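Local coordinates for penicillin-binding protein 2B (Streptococcus pneumoniae, PDB 2WAD) that binds penicillin and probably forms the peptide cross-links between adjacent glycan strands of the pneumococcal cell wall during peripheral peptidoglycan synthesis, at residues Lys389-Ser394 and Tyr485-Ala490; Lys477-Phe482 and Gly518-Tyr523; Gln530-Ile535 and Gln586-Val591. One frame throughout, in Å; residues are numbered along the deposited sequence.

How the contacts relate
All three contacts lie in the transpeptidase domain, where helices 389-398, 471-484, 525-536 and 578-593 and the loops after helices 471-484 and 509-515 meet; contact 3 also borders the antiparallel sheet. Contacts 1 and 2 alternate along the chain, their centres 6 Å apart. They share helix 471-484 and its end: Phe482 of contact 2 packs on Ala391 of contact 1, and its carbonyl probably bonds to Leu487 N. Contact 3 follows later, its centre about 12 Å from that of contact 1 and 17 Å from that of contact 2. Tyr531 packs on Ala390 and Leu487 of contact 1. All have residues packed on helix 389-398, next to Ser386, the inferred acyl-ester residue.

Contact 1: residues Lys389-Ser394 and Tyr485-Ala490; sequences KAATIS and YGLGSA. Unlike the reference sequence in segment 485-490: Ser489 (reference Thr).
The helix that begins at the lysine of a probable SxxK motif (Ser386, the inferred acyl-ester residue, and Lys389) is flanked here by the end of helix 471-484, with Ala391 and Ser394 facing Tyr485 and Leu487. Tyr485 makes the polar contact at the far end of its ring: its OH donates to Ser394 OG (2.8 Å), which lies at the ring edge near the ring plane. Ser394 OG in turn donates to Ala390 O at 2.8 Å. This is possible because OG sits beside the backbone N (chi1 -62°) and so turns back along the helix. Ala390 O thereby takes two donors from opposite faces of its carbonyl plane, Ser394 OG and the helical Ser394 N. The buried phenol and serine hydroxyls thus form a short hydrogen-bond chain that ends on a helix carbonyl.

The rest of the contact is apolar. The methyl of Ala391 lies 3.8 Å from Tyr485 CD2, approaching the ring obliquely, while Leu487 CD1 reaches the same methyl at 4.2 Å. Tyr531 stands edge-to-face with Tyr485, and Leu584 touches both Tyr485 and Ser394. Between Tyr485 and Leu487 the chain turns at Gly486, whose positive phi belongs to a Schellman motif closing helix 471-484; this brings Leu487 back toward Ala391.

At the start of the helix, Lys389 NZ hydrogen-bonds to Ser386 OG, Asn445 OD1 and Ser443 O. Such a serine and lysine one turn apart at the start of a buried helix are characteristic of the penicillin-binding protein and serine beta-lactamase fold.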
ATOM      1  N   LYS A 389      14.650 -22.152   3.323  1.00 36.05           N
ATOM      2  CA  LYS A 389      15.141 -23.305   4.049  1.00 33.22           C
ATOM      3  C   LYS A 389      15.599 -23.031   5.484  1.00 33.55           C
ATOM      4  O   LYS A 389      15.518 -23.899   6.356  1.00 31.69           O
ATOM      5  CB  LYS A 389      16.176 -24.061   3.209  1.00 34.81           C
ATOM      6  CG  LYS A 389      15.516 -24.805   2.064  1.00 32.37           C
ATOM      7  CD  LYS A 389      16.520 -25.481   1.133  1.00 33.04           C
ATOM      8  CE  LYS A 389      15.758 -26.235   0.050  1.00 40.36           C
ATOM      9  NZ  LYS A 389      16.573 -26.902  -1.012  1.00 34.25           N
ATOM     10  N   ALA A 390      16.051 -21.811   5.741  1.00 35.14           N
ATOM     11  CA  ALA A 390      16.427 -21.392   7.090  1.00 35.74           C
ATOM     12  C   ALA A 390      15.246 -21.334   8.063  1.00 37.30           C
ATOM     13  O   ALA A 390      15.424 -21.531   9.280  1.00 36.65           O
ATOM     14  CB  ALA A 390      17.092 -20.050   7.045  1.00 33.10           C
ATOM     15  N   ALA A 391      14.045 -21.061   7.552  1.00 37.22           N
ATOM     16  CA  ALA A 391      12.879 -21.034   8.431  1.00 36.70           C
ATOM     17  C   ALA A 391      12.476 -22.462   8.806  1.00 39.82           C
ATOM     18  O   ALA A 391      12.051 -22.715   9.935  1.00 42.44           O
ATOM     19  CB  ALA A 391      11.703 -20.238   7.818  1.00 33.64           C
ATOM     20  N   THR A 392      12.622 -23.404   7.880  1.00 38.42           N
ATOM     21  CA  THR A 392      12.303 -24.809   8.175  1.00 36.93           C
ATOM     22  C   THR A 392      13.217 -25.436   9.210  1.00 38.06           C
ATOM     23  O   THR A 392      12.749 -26.182  10.072  1.00 37.23           O
ATOM     24  CB  THR A 392      12.389 -25.690   6.926  1.00 34.29           C
ATOM     25  OG1 THR A 392      11.608 -25.085   5.886  1.00 33.78           O
ATOM     26  CG2 THR A 392      11.849 -27.067   7.235  1.00 34.75           C
ATOM     27  N   ILE A 393      14.518 -25.171   9.094  1.00 37.42           N
ATOM     28  CA  ILE A 393      15.459 -25.547  10.131  1.00 35.62           C
ATOM     29  C   ILE A 393      15.076 -24.912  11.467  1.00 37.61           C
ATOM     30  O   ILE A 393      15.163 -25.550  12.516  1.00 38.23           O
ATOM     31  CB  ILE A 393      16.919 -25.212   9.732  1.00 35.95           C
ATOM     32  CG1 ILE A 393      17.295 -25.950   8.443  1.00 33.75           C
ATOM     33  CG2 ILE A 393      17.913 -25.707  10.775  1.00 34.84           C
ATOM     34  CD1 ILE A 393      18.646 -25.522   7.832  1.00 34.53           C
ATOM     35  N   SER A 394      14.692 -23.641  11.461  1.00 38.18           N
ATOM     36  CA  SER A 394      14.290 -23.010  12.716  1.00 38.47           C
ATOM     37  C   SER A 394      13.152 -23.821  13.373  1.00 39.12           C
ATOM     38  O   SER A 394      13.147 -24.067  14.576  1.00 38.23           O
ATOM     39  CB  SER A 394      13.827 -21.575  12.477  1.00 38.68           C
ATOM     40  OG  SER A 394      14.861 -20.760  11.952  1.00 37.21           O
ATOM     41  N   TYR A 485       8.571 -15.205  10.662  1.00 34.70           N
ATOM     42  CA  TYR A 485       9.521 -14.514   9.802  1.00 31.13           C
ATOM     43  C   TYR A 485       8.770 -13.673   8.803  1.00 34.36           C
ATOM     44  O   TYR A 485       9.372 -13.000   7.932  1.00 31.88           O
ATOM     45  CB  TYR A 485      10.406 -15.496   9.061  1.00 32.70           C
ATOM     46  CG  TYR A 485      11.538 -16.096   9.862  1.00 33.29           C
ATOM     47  CD1 TYR A 485      12.750 -15.442   9.995  1.00 30.71           C
ATOM     48  CD2 TYR A 485      11.434 -17.391  10.372  1.00 36.64           C
ATOM     49  CE1 TYR A 485      13.814 -16.036  10.717  1.00 33.82           C
ATOM     50  CE2 TYR A 485      12.482 -17.990  11.052  1.00 30.09           C
ATOM     51  CZ  TYR A 485      13.675 -17.318  11.223  1.00 37.78           C
ATOM     52  OH  TYR A 485      14.715 -17.925  11.927  1.00 32.97           O
ATOM     53  N   GLY A 486       7.446 -13.704   8.943  1.00 31.62           N
ATOM     54  CA  GLY A 486       6.564 -12.949   8.057  1.00 29.49           C
ATOM     55  C   GLY A 486       6.180 -13.704   6.802  1.00 29.80           C
ATOM     56  O   GLY A 486       5.576 -13.162   5.869  1.00 29.73           O
ATOM     57  N   LEU A 487       6.545 -14.972   6.744  1.00 31.14           N
ATOM     58  CA  LEU A 487       6.181 -15.792   5.588  1.00 30.33           C
ATOM     59  C   LEU A 487       4.777 -16.388   5.818  1.00 31.90           C
ATOM     60  O   LEU A 487       4.630 -17.368   6.541  1.00 32.43           O
ATOM     61  CB  LEU A 487       7.224 -16.910   5.419  1.00 29.20           C
ATOM     62  CG  LEU A 487       8.684 -16.440   5.245  1.00 30.83           C
ATOM     63  CD1 LEU A 487       9.671 -17.578   5.252  1.00 27.92           C
ATOM     64  CD2 LEU A 487       8.815 -15.639   3.942  1.00 29.95           C
ATOM     65  N   GLY A 488       3.746 -15.806   5.213  1.00 33.70           N
ATOM     66  CA  GLY A 488       2.367 -16.271   5.413  1.00 33.02           C
ATOM     67  C   GLY A 488       1.617 -15.475   6.473  1.00 35.37           C
ATOM     68  O   GLY A 488       0.480 -15.788   6.780  1.00 34.04           O
ATOM     69  N   SER A 489       2.222 -14.418   7.014  1.00 35.55           N
ATOM     70  CA  SER A 489       1.526 -13.576   7.987  1.00 38.98           C
ATOM     71  C   SER A 489       1.631 -12.129   7.535  1.00 37.94           C
ATOM     72  O   SER A 489       2.500 -11.815   6.719  1.00 37.08           O
ATOM     73  CB  SER A 489       2.139 -13.720   9.394  1.00 37.30           C
ATOM     74  OG  SER A 489       3.536 -13.483   9.362  1.00 40.04           O
ATOM     75  N   ALA A 490       0.749 -11.279   8.064  1.00 35.50           N
ATOM     76  CA  ALA A 490       0.844  -9.823   7.902  1.00 35.55           C
ATOM     77  C   ALA A 490       2.231  -9.309   8.227  1.00 36.13           C
ATOM     78  O   ALA A 490       2.792  -9.663   9.269  1.00 36.32           O
ATOM     79  CB  ALA A 490      -0.189  -9.101   8.799  1.00 35.39           C
TER

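Contact 2: residues Lys477-Phe482 and Gly518-Tyr523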
ATOM      1  N   LYS A 477       2.604 -26.262  12.876  1.00 37.71           N
ATOM      2  CA  LYS A 477       3.849 -25.873  13.530  1.00 38.71           C
ATOM      3  C   LYS A 477       4.855 -25.271  12.548  1.00 39.57           C
ATOM      4  O   LYS A 477       5.569 -24.328  12.896  1.00 39.02           O
ATOM      5  CB  LYS A 477       4.480 -27.066  14.234  1.00 39.79           C
ATOM      6  CG  LYS A 477       3.799 -27.489  15.524  1.00 43.90           C
ATOM      7  CD  LYS A 477       4.404 -28.798  16.031  1.00 43.66           C
ATOM      8  CE  LYS A 477       3.634 -29.324  17.246  1.00 54.35           C
ATOM      9  NZ  LYS A 477       4.417 -30.335  18.020  1.00 52.44           N
ATOM     10  N   LEU A 478       4.926 -25.855  11.349  1.00 37.99           N
ATOM     11  CA  LEU A 478       5.763 -25.343  10.271  1.00 35.98           C
ATOM     12  C   LEU A 478       5.320 -23.936   9.891  1.00 36.13           C
ATOM     13  O   LEU A 478       6.152 -23.021   9.877  1.00 34.67           O
ATOM     14  CB  LEU A 478       5.715 -26.281   9.040  1.00 35.56           C
ATOM     15  CG  LEU A 478       6.629 -25.918   7.854  1.00 34.77           C
ATOM     16  CD1 LEU A 478       8.132 -26.144   8.189  1.00 33.37           C
ATOM     17  CD2 LEU A 478       6.261 -26.683   6.581  1.00 34.51           C
ATOM     18  N   ARG A 479       4.026 -23.769   9.587  1.00 34.22           N
ATOM     19  CA  ARG A 479       3.488 -22.481   9.157  1.00 31.58           C
ATOM     20  C   ARG A 479       3.567 -21.419  10.254  1.00 35.82           C
ATOM     21  O   ARG A 479       3.654 -20.201   9.996  1.00 34.48           O
ATOM     22  CB  ARG A 479       2.052 -22.602   8.641  1.00 34.98           C
ATOM     23  CG  ARG A 479       1.857 -23.373   7.331  1.00 31.36           C
ATOM     24  CD  ARG A 479       0.378 -23.400   6.926  1.00 29.35           C
ATOM     25  NE  ARG A 479       0.200 -23.622   5.489  1.00 34.51           N
ATOM     26  CZ  ARG A 479      -0.880 -24.146   4.919  1.00 37.16           C
ATOM     27  NH1 ARG A 479      -1.925 -24.514   5.664  1.00 32.55           N
ATOM     28  NH2 ARG A 479      -0.929 -24.293   3.599  1.00 31.74           N
ATOM     29  N   SER A 480       3.575 -21.884  11.495  1.00 35.27           N
ATOM     30  CA  SER A 480       3.744 -20.957  12.611  1.00 35.40           C
ATOM     31  C   SER A 480       5.152 -20.390  12.666  1.00 35.30           C
ATOM     32  O   SER A 480       5.344 -19.171  12.822  1.00 34.94           O
ATOM     33  CB  SER A 480       3.293 -21.595  13.939  1.00 35.76           C
ATOM     34  OG  SER A 480       3.872 -20.947  15.059  1.00 37.66           O
ATOM     35  N   THR A 481       6.152 -21.259  12.565  1.00 34.32           N
ATOM     36  CA  THR A 481       7.514 -20.746  12.376  1.00 32.34           C
ATOM     37  C   THR A 481       7.655 -19.826  11.163  1.00 32.08           C
ATOM     38  O   THR A 481       8.220 -18.748  11.272  1.00 34.77           O
ATOM     39  CB  THR A 481       8.545 -21.878  12.239  1.00 32.16           C
ATOM     40  OG1 THR A 481       8.332 -22.823  13.295  1.00 34.41           O
ATOM     41  CG2 THR A 481       9.960 -21.297  12.325  1.00 33.70           C
ATOM     42  N   PHE A 482       7.207 -20.264   9.987  1.00 34.41           N
ATOM     43  CA  PHE A 482       7.185 -19.391   8.808  1.00 33.41           C
ATOM     44  C   PHE A 482       6.588 -18.002   9.108  1.00 35.09           C
ATOM     45  O   PHE A 482       7.210 -16.979   8.797  1.00 34.23           O
ATOM     46  CB  PHE A 482       6.410 -20.075   7.674  1.00 35.29           C
ATOM     47  CG  PHE A 482       7.143 -21.242   7.028  1.00 33.76           C
ATOM     48  CD1 PHE A 482       8.508 -21.419   7.189  1.00 39.00           C
ATOM     49  CD2 PHE A 482       6.464 -22.153   6.240  1.00 34.31           C
ATOM     50  CE1 PHE A 482       9.176 -22.487   6.594  1.00 43.36           C
ATOM     51  CE2 PHE A 482       7.135 -23.204   5.606  1.00 42.59           C
ATOM     52  CZ  PHE A 482       8.498 -23.390   5.794  1.00 37.37           C
ATOM     53  N   GLY A 518       9.752 -24.889   0.176  1.00 36.19           N
ATOM     54  CA  GLY A 518       9.253 -23.691  -0.472  1.00 29.47           C
ATOM     55  C   GLY A 518       8.570 -23.925  -1.810  1.00 33.33           C
ATOM     56  O   GLY A 518       8.638 -23.078  -2.708  1.00 29.74           O
ATOM     57  N   GLN A 519       7.883 -25.056  -1.928  1.00 33.07           N
ATOM     58  CA  GLN A 519       7.087 -25.339  -3.113  1.00 36.98           C
ATOM     59  C   GLN A 519       5.623 -25.574  -2.746  1.00 38.42           C
ATOM     60  O   GLN A 519       4.989 -26.437  -3.311  1.00 41.60           O
ATOM     61  CB  GLN A 519       7.626 -26.540  -3.898  1.00 36.87           C
ATOM     62  CG  GLN A 519       9.055 -26.401  -4.433  1.00 40.05           C
ATOM     63  CD  GLN A 519       9.197 -25.372  -5.542  1.00 42.35           C
ATOM     64  OE1 GLN A 519      10.169 -24.609  -5.580  1.00 47.56           O
ATOM     65  NE2 GLN A 519       8.247 -25.360  -6.467  1.00 47.94           N
ATOM     66  N   PHE A 520       5.046 -24.811  -1.825  1.00 38.24           N
ATOM     67  CA  PHE A 520       3.597 -24.952  -1.609  1.00 35.82           C
ATOM     68  C   PHE A 520       3.004 -23.578  -1.333  1.00 34.59           C
ATOM     69  O   PHE A 520       2.469 -22.955  -2.248  1.00 34.39           O
ATOM     70  CB  PHE A 520       3.234 -26.016  -0.543  1.00 35.63           C
ATOM     71  CG  PHE A 520       1.754 -26.317  -0.453  1.00 32.56           C
ATOM     72  CD1 PHE A 520       1.058 -26.763  -1.564  1.00 40.10           C
ATOM     73  CD2 PHE A 520       1.049 -26.108   0.720  1.00 30.25           C
ATOM     74  CE1 PHE A 520      -0.314 -27.014  -1.505  1.00 42.66           C
ATOM     75  CE2 PHE A 520      -0.321 -26.365   0.793  1.00 36.93           C
ATOM     76  CZ  PHE A 520      -1.008 -26.802  -0.330  1.00 39.97           C
ATOM     77  N   ASP A 521       3.136 -23.044  -0.122  1.00 33.40           N
ATOM     78  CA  ASP A 521       2.536 -21.726   0.122  1.00 33.24           C
ATOM     79  C   ASP A 521       3.272 -20.690  -0.750  1.00 35.87           C
ATOM     80  O   ASP A 521       4.495 -20.807  -0.902  1.00 36.55           O
ATOM     81  CB  ASP A 521       2.681 -21.353   1.603  1.00 33.08           C
ATOM     82  CG  ASP A 521       1.838 -22.222   2.515  1.00 35.97           C
ATOM     83  OD1 ASP A 521       0.960 -22.931   2.000  1.00 31.55           O
ATOM     84  OD2 ASP A 521       2.042 -22.212   3.746  1.00 35.99           O
ATOM     85  N   ASN A 522       2.546 -19.706  -1.294  1.00 33.78           N
ATOM     86  CA  ASN A 522       3.062 -18.539  -2.030  1.00 34.28           C
ATOM     87  C   ASN A 522       3.115 -17.272  -1.156  1.00 37.19           C
ATOM     88  O   ASN A 522       2.169 -16.994  -0.413  1.00 38.03           O
ATOM     89  CB  ASN A 522       2.136 -18.167  -3.209  1.00 32.06           C
ATOM     90  CG  ASN A 522       2.158 -19.181  -4.368  1.00 36.69           C
ATOM     91  OD1 ASN A 522       2.182 -18.798  -5.545  1.00 41.81           O
ATOM     92  ND2 ASN A 522       2.128 -20.469  -4.046  1.00 38.24           N
ATOM     93  N   TYR A 523       4.178 -16.477  -1.298  1.00 34.42           N
ATOM     94  CA  TYR A 523       4.412 -15.296  -0.488  1.00 34.25           C
ATOM     95  C   TYR A 523       4.661 -14.071  -1.373  1.00 35.83           C
ATOM     96  O   TYR A 523       5.030 -14.217  -2.550  1.00 35.53           O
ATOM     97  CB  TYR A 523       5.647 -15.538   0.385  1.00 33.75           C
ATOM     98  CG  TYR A 523       5.584 -16.774   1.264  1.00 31.60           C
ATOM     99  CD1 TYR A 523       4.454 -17.068   2.050  1.00 38.27           C
ATOM    100  CD2 TYR A 523       6.634 -17.659   1.294  1.00 32.69           C
ATOM    101  CE1 TYR A 523       4.403 -18.193   2.863  1.00 30.50           C
ATOM    102  CE2 TYR A 523       6.588 -18.795   2.075  1.00 31.10           C
ATOM    103  CZ  TYR A 523       5.494 -19.042   2.880  1.00 30.76           C
ATOM    104  OH  TYR A 523       5.507 -20.190   3.648  1.00 33.78           O
TER
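Arg479 and Asp521 carry the polar half of this contact, and Tyr523 the other half. The arginine leaves helix 471-484 with CG beside its backbone N (chi1 -68°) and runs extended from CG to NE, which brings the guanidinium over to the loop. There it grips the carboxylate side-on with two nitrogens, one to each oxygen: NE to Asp521 OD2 at 2.9 Å and NH2 to Asp521 OD1 at 2.8 Å. Both hydrogen bonds are fairly straight, near 160°, and each oxygen uses its syn lone pair. The two flat groups are nearly coplanar, 21° apart, so the paired bonds of the salt bridge fix the rotation of both.

Arg479 NH2 has further neighbours. It also donates to Pro504 O, and it meets the edge of the Phe520 ring, 3.5 Å from Phe520 CE2. Asp521 is buried, and the arginine probably offsets the cost of its buried charge.

The loop starts where helix 509-515 ends in a Schellman motif, with Gly518 as its positive-phi residue; Asn515 OD1 then accepts from Asp521 N, holding the chain just where the aspartate departs. The same loop runs beside the segment before helix 389-398, near Ser386, the inferred acyl-ester residue: backbone hydrogen bonds pair Gly518 with Gly385 and Tyr523 with Phe382.

Tyr523 approaches helix 471-484 with its hydroxyl end. Its OH comes 3.4 Å from Phe482 CD2, oblique to the phenyl ring, and the two side chains cross at about a right angle. Phe482 also packs against Ala391 and Thr392 of helix 389-398.

Contact 3: residues Gln530-Ile535 and Gln586-Val591; sequences QYVATI and QGFYQV
Phe588 reaches from helix 578-593 toward Tyr531, Val532 and Ile535 of helix 525-536. The short segments are well separated, their axes 12.9 Å apart at closest approach and 112° apart in direction, so the ring spans the gap. One turn before Phe588, His585 NE2 hydrogen-bonds to Ile535 O, a polar tie between the same helices. At Phe588, CG lies beside the backbone N (chi1 -82°), and the far end of the ring does the touching. Ile535 CD1 comes obliquely to Phe588 CZ at 3.9 Å, the two side chains crossing at about a right angle. Val532 CG2 stands at the ring edge, 4.4 Å from Phe588 CE2, and Tyr531 OH is also at the edge, 4.2 Å from Phe588 CZ. Ala390, Lys615 and Tyr637 pack on the same ring. Further along, Tyr589 packs on Ser613, and Val591 on Lys615, so this helix also lies against strand 613-616 of the antiparallel sheet. The contact is largely apolar, with no hydrogen bond across the segments; the Tyr531 hydroxyl is bonded to Val387 O, so it can lie against the Phe588 edge without needing a polar partner there.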
ATOM      1  N   GLN A 530      11.098  -9.193   4.547  1.00 32.00           N
ATOM      2  CA  GLN A 530      11.006  -9.094   6.011  1.00 31.72           C
ATOM      3  C   GLN A 530      11.648 -10.350   6.598  1.00 29.75           C
ATOM      4  O   GLN A 530      12.250 -10.303   7.656  1.00 30.72           O
ATOM      5  CB  GLN A 530       9.542  -9.052   6.486  1.00 31.80           C
ATOM      6  CG  GLN A 530       9.369  -8.894   8.025  1.00 28.81           C
ATOM      7  CD  GLN A 530       7.907  -8.689   8.394  1.00 28.51           C
ATOM      8  OE1 GLN A 530       7.039  -9.471   7.981  1.00 29.92           O
ATOM      9  NE2 GLN A 530       7.606  -7.593   9.090  1.00 28.45           N
ATOM     10  N   TYR A 531      11.515 -11.471   5.898  1.00 28.03           N
ATOM     11  CA  TYR A 531      12.077 -12.730   6.390  1.00 32.79           C
ATOM     12  C   TYR A 531      13.604 -12.633   6.471  1.00 33.60           C
ATOM     13  O   TYR A 531      14.207 -12.849   7.534  1.00 33.35           O
ATOM     14  CB  TYR A 531      11.572 -13.899   5.525  1.00 30.36           C
ATOM     15  CG  TYR A 531      12.490 -15.104   5.386  1.00 36.44           C
ATOM     16  CD1 TYR A 531      12.862 -15.846   6.503  1.00 35.86           C
ATOM     17  CD2 TYR A 531      12.922 -15.548   4.134  1.00 39.38           C
ATOM     18  CE1 TYR A 531      13.659 -16.959   6.405  1.00 34.78           C
ATOM     19  CE2 TYR A 531      13.731 -16.680   4.013  1.00 32.96           C
ATOM     20  CZ  TYR A 531      14.085 -17.381   5.161  1.00 38.88           C
ATOM     21  OH  TYR A 531      14.892 -18.499   5.098  1.00 35.76           O
ATOM     22  N   VAL A 532      14.254 -12.246   5.375  1.00 33.76           N
ATOM     23  CA  VAL A 532      15.716 -12.138   5.448  1.00 32.46           C
ATOM     24  C   VAL A 532      16.156 -10.995   6.372  1.00 35.12           C
ATOM     25  O   VAL A 532      17.212 -11.116   7.024  1.00 34.92           O
ATOM     26  CB  VAL A 532      16.421 -12.054   4.073  1.00 33.07           C
ATOM     27  CG1 VAL A 532      15.979 -10.775   3.310  1.00 27.54           C
ATOM     28  CG2 VAL A 532      17.934 -12.028   4.291  1.00 26.86           C
ATOM     29  N   ALA A 533      15.358  -9.924   6.467  1.00 33.47           N
ATOM     30  CA  ALA A 533      15.690  -8.802   7.378  1.00 32.44           C
ATOM     31  C   ALA A 533      15.630  -9.229   8.842  1.00 34.20           C
ATOM     32  O   ALA A 533      16.428  -8.760   9.665  1.00 34.42           O
ATOM     33  CB  ALA A 533      14.773  -7.591   7.164  1.00 31.55           C
ATOM     34  N   THR A 534      14.695 -10.131   9.146  1.00 33.98           N
ATOM     35  CA  THR A 534      14.538 -10.702  10.488  1.00 33.05           C
ATOM     36  C   THR A 534      15.768 -11.511  10.898  1.00 34.41           C
ATOM     37  O   THR A 534      16.290 -11.387  12.013  1.00 36.20           O
ATOM     38  CB  THR A 534      13.251 -11.585  10.563  1.00 33.09           C
ATOM     39  OG1 THR A 534      12.093 -10.772  10.314  1.00 29.43           O
ATOM     40  CG2 THR A 534      13.114 -12.256  11.924  1.00 34.32           C
ATOM     41  N   ILE A 535      16.237 -12.357   9.988  1.00 36.00           N
ATOM     42  CA  ILE A 535      17.520 -13.032  10.168  1.00 36.03           C
ATOM     43  C   ILE A 535      18.652 -12.029  10.390  1.00 35.91           C
ATOM     44  O   ILE A 535      19.469 -12.161  11.312  1.00 39.51           O
ATOM     45  CB  ILE A 535      17.853 -13.948   8.962  1.00 35.05           C
ATOM     46  CG1 ILE A 535      16.820 -15.075   8.876  1.00 29.87           C
ATOM     47  CG2 ILE A 535      19.277 -14.507   9.142  1.00 34.27           C
ATOM     48  CD1 ILE A 535      16.879 -15.966   7.637  1.00 35.49           C
ATOM     49  N   GLN A 586      25.995 -18.454   9.715  1.00 44.28           N
ATOM     50  CA  GLN A 586      27.167 -19.126   9.139  1.00 46.11           C
ATOM     51  C   GLN A 586      26.761 -19.821   7.838  1.00 44.94           C
ATOM     52  O   GLN A 586      27.514 -19.808   6.868  1.00 47.33           O
ATOM     53  CB  GLN A 586      27.794 -20.122  10.138  1.00 44.23           C
ATOM     54  CG  GLN A 586      29.097 -20.803   9.706  1.00 50.08           C
ATOM     55  CD  GLN A 586      30.291 -19.847   9.561  1.00 54.29           C
ATOM     56  OE1 GLN A 586      30.360 -18.812  10.221  1.00 55.16           O
ATOM     57  NE2 GLN A 586      31.239 -20.202   8.699  1.00 54.77           N
ATOM     58  N   GLY A 587      25.568 -20.405   7.797  1.00 40.85           N
ATOM     59  CA  GLY A 587      25.090 -20.989   6.552  1.00 41.29           C
ATOM     60  C   GLY A 587      24.935 -19.981   5.424  1.00 39.30           C
ATOM     61  O   GLY A 587      25.380 -20.218   4.304  1.00 38.67           O
ATOM     62  N   PHE A 588      24.284 -18.855   5.704  1.00 36.21           N
ATOM     63  CA  PHE A 588      24.115 -17.794   4.696  1.00 36.84           C
ATOM     64  C   PHE A 588      25.468 -17.215   4.279  1.00 37.03           C
ATOM     65  O   PHE A 588      25.642 -16.711   3.163  1.00 39.34           O
ATOM     66  CB  PHE A 588      23.197 -16.658   5.187  1.00 33.96           C
ATOM     67  CG  PHE A 588      21.722 -16.937   5.035  1.00 38.18           C
ATOM     68  CD1 PHE A 588      21.207 -18.212   5.227  1.00 40.15           C
ATOM     69  CD2 PHE A 588      20.838 -15.917   4.699  1.00 42.81           C
ATOM     70  CE1 PHE A 588      19.838 -18.477   5.107  1.00 35.23           C
ATOM     71  CE2 PHE A 588      19.462 -16.181   4.555  1.00 36.59           C
ATOM     72  CZ  PHE A 588      18.977 -17.468   4.764  1.00 34.95           C
ATOM     73  N   TYR A 589      26.431 -17.262   5.185  1.00 35.45           N
ATOM     74  CA  TYR A 589      27.744 -16.715   4.863  1.00 39.48           C
ATOM     75  C   TYR A 589      28.508 -17.644   3.921  1.00 39.43           C
ATOM     76  O   TYR A 589      29.134 -17.188   2.972  1.00 41.14           O
ATOM     77  CB  TYR A 589      28.569 -16.464   6.130  1.00 39.35           C
ATOM     78  CG  TYR A 589      29.988 -16.006   5.823  1.00 40.97           C
ATOM     79  CD1 TYR A 589      30.284 -14.658   5.601  1.00 36.96           C
ATOM     80  CD2 TYR A 589      31.030 -16.927   5.734  1.00 45.31           C
ATOM     81  CE1 TYR A 589      31.563 -14.246   5.309  1.00 39.79           C
ATOM     82  CE2 TYR A 589      32.320 -16.520   5.450  1.00 42.52           C
ATOM     83  CZ  TYR A 589      32.573 -15.175   5.249  1.00 45.43           C
ATOM     84  OH  TYR A 589      33.835 -14.732   4.964  1.00 53.05           O
ATOM     85  N   GLN A 590      28.430 -18.949   4.176  1.00 39.84           N
ATOM     86  CA  GLN A 590      29.054 -19.967   3.339  1.00 35.33           C
ATOM     87  C   GLN A 590      28.372 -20.166   1.977  1.00 36.69           C
ATOM     88  O   GLN A 590      28.994 -20.646   1.033  1.00 36.04           O
ATOM     89  CB  GLN A 590      29.171 -21.289   4.127  1.00 35.86           C
ATOM     90  CG  GLN A 590      30.173 -21.226   5.322  1.00 39.05           C
ATOM     91  CD  GLN A 590      30.494 -22.579   5.979  1.00 41.42           C
ATOM     92  OE1 GLN A 590      30.276 -23.658   5.413  1.00 42.45           O
ATOM     93  NE2 GLN A 590      30.998 -22.516   7.206  1.00 37.32           N
ATOM     94  N   VAL A 591      27.093 -19.826   1.869  1.00 35.38           N
ATOM     95  CA  VAL A 591      26.392 -19.851   0.592  1.00 34.02           C
ATOM     96  C   VAL A 591      27.152 -18.943  -0.378  1.00 35.98           C
ATOM     97  O   VAL A 591      27.204 -19.214  -1.582  1.00 35.21           O
ATOM     98  CB  VAL A 591      24.953 -19.280   0.743  1.00 35.86           C
ATOM     99  CG1 VAL A 591      24.374 -18.857  -0.604  1.00 26.64           C
ATOM    100  CG2 VAL A 591      24.036 -20.290   1.430  1.00 36.52           C
TER